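Local coordinates for acetylcholine-binding protein (Bulinus truncatus, PDB 2BJ0) that probably binds acetylcholine and related nicotinic ligands as a soluble pentamer resembling the extracellular ligand-binding domain of nicotinic receptors, at residues P131-R136 with F198-K203. Residues are numbered along the deposited sequence; the frame is centred on the assembly and turned at random.
Sequences PGATCR and FAFRKK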
# COMPACT_ATOMS: atom_id res chain seq x y z
N PRO A 131 7.97 20.53 34.11
CA PRO A 131 8.71 20.97 32.93
C PRO A 131 8.50 20.01 31.74
O PRO A 131 8.68 20.42 30.61
CB PRO A 131 10.17 20.96 33.40
CG PRO A 131 10.11 20.77 34.88
CD PRO A 131 8.88 19.93 35.10
N GLY A 132 8.15 18.76 32.02
CA GLY A 132 7.75 17.82 30.97
C GLY A 132 8.93 17.20 30.25
O GLY A 132 10.06 17.29 30.71
N ALA A 133 8.67 16.56 29.11
CA ALA A 133 9.74 16.00 28.28
C ALA A 133 10.01 16.87 27.04
O ALA A 133 9.09 17.43 26.47
CB ALA A 133 9.38 14.59 27.88
N THR A 134 11.28 16.98 26.66
CA THR A 134 11.70 17.71 25.47
C THR A 134 11.99 16.76 24.31
O THR A 134 12.80 15.82 24.43
CB THR A 134 12.93 18.59 25.77
OG1 THR A 134 12.56 19.63 26.67
CG2 THR A 134 13.32 19.37 24.53
N CYS A 135 11.34 17.03 23.18
CA CYS A 135 11.49 16.23 21.99
C CYS A 135 11.94 17.06 20.82
O CYS A 135 11.65 18.25 20.76
CB CYS A 135 10.17 15.52 21.69
SG CYS A 135 9.77 14.50 23.12
N ARG A 136 12.66 16.42 19.91
CA ARG A 136 13.20 17.09 18.73
C ARG A 136 12.78 16.36 17.45
O ARG A 136 12.80 15.13 17.39
CB ARG A 136 14.73 17.16 18.83
CG ARG A 136 15.21 18.39 19.65
CD ARG A 136 16.59 18.24 20.34
NE ARG A 136 16.50 17.60 21.66
CZ ARG A 136 16.63 18.24 22.83
NH1 ARG A 136 16.87 19.55 22.86
NH2 ARG A 136 16.53 17.56 23.96
N PHE A 198 10.25 20.76 20.99
CA PHE A 198 9.08 21.05 21.77
C PHE A 198 9.16 20.36 23.13
O PHE A 198 9.89 19.38 23.30
CB PHE A 198 7.77 20.75 21.00
CG PHE A 198 7.55 19.30 20.67
CD1 PHE A 198 8.10 18.74 19.52
CD2 PHE A 198 6.78 18.49 21.51
CE1 PHE A 198 7.88 17.38 19.23
CE2 PHE A 198 6.56 17.12 21.22
CZ PHE A 198 7.11 16.59 20.09
N ALA A 199 8.46 20.95 24.10
CA ALA A 199 8.31 20.37 25.41
C ALA A 199 6.84 20.10 25.65
O ALA A 199 6.01 20.93 25.33
CB ALA A 199 8.85 21.33 26.48
N PHE A 200 6.53 18.94 26.21
CA PHE A 200 5.15 18.60 26.52
C PHE A 200 5.07 17.76 27.79
O PHE A 200 6.04 17.13 28.18
CB PHE A 200 4.51 17.86 25.32
CG PHE A 200 4.88 16.39 25.21
CD1 PHE A 200 6.13 16.01 24.76
CD2 PHE A 200 3.95 15.40 25.52
CE1 PHE A 200 6.46 14.66 24.66
CE2 PHE A 200 4.27 14.06 25.41
CZ PHE A 200 5.52 13.69 24.98
N ARG A 201 3.89 17.69 28.40
CA ARG A 201 3.72 16.87 29.59
C ARG A 201 2.34 16.21 29.58
O ARG A 201 1.50 16.61 28.80
CB ARG A 201 3.93 17.73 30.85
CG ARG A 201 2.93 18.87 30.98
CD ARG A 201 2.85 19.53 32.36
NE ARG A 201 1.83 20.58 32.36
CZ ARG A 201 1.99 21.79 32.91
NH1 ARG A 201 3.14 22.11 33.49
NH2 ARG A 201 1.01 22.68 32.84
N LYS A 202 2.12 15.17 30.39
CA LYS A 202 0.78 14.58 30.54
C LYS A 202 -0.15 15.55 31.30
O LYS A 202 0.32 16.31 32.14
CB LYS A 202 0.86 13.22 31.26
CG LYS A 202 1.77 12.22 30.56
CD LYS A 202 2.00 10.95 31.36
CE LYS A 202 1.28 9.76 30.71
NZ LYS A 202 1.90 8.40 31.05
N LYS A 203 -1.45 15.56 31.00
CA LYS A 203 -2.40 16.41 31.74
C LYS A 203 -2.69 15.84 33.12
O LYS A 203 -2.56 14.62 33.33
CB LYS A 203 -3.71 16.58 30.99
CG LYS A 203 -3.59 17.34 29.73
CD LYS A 203 -4.90 17.96 29.34
CE LYS A 203 -4.67 18.85 28.13
NZ LYS A 203 -5.15 20.22 28.34
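Strands 133-136 and 198-202 run antiparallel; their axes approach to 4.7 Å with 139° between their directions, so the pair is strongly twisted. Two hydrogen-bonded pairs, Ala-133 with Phe-200 and Cys-135 with Phe-198, carry two backbone bonds each; Cys-135 N to Phe-198 O, at 2.8 Å, is nearly straight (168°). Gly-132, which has no side chain and takes a positive phi, lets Phe-200 O come within 3.3 Å of its CA.

Ala-133, Cys-135, Phe-198 and Phe-200 share the face turned to strand 25-40; polar, exposed Thr-134 and small Ala-199, a non-hydrogen-bonded pair, take the other. Cys-135 CB lies over one face of the Phe-198 ring, 4.0 Å from its centroid, a CH-pi contact. Cys-135 SG, anti to the carbonyl carbon (chi1 -59°), reaches the edge of the Phe-200 ring in plane, 3.7 Å from Phe-200 CE1, a sulfur-aromatic contact. The Ala-133 methyl packs 4.3 Å from Phe-200 CE1, with Leu-124 against both. Arg-201 NE makes a salt bridge with Asp-171, and NH1 a hydrogen bond to Glu-130 O.

The sulfur is tied to Cys-122 in the disulfide corresponding to the one that names the Cys-loop receptors. Backbone bonds thus join the loop's Cys-135 end to strand 190-202, while both rings pack this buried cysteine on an apolar face.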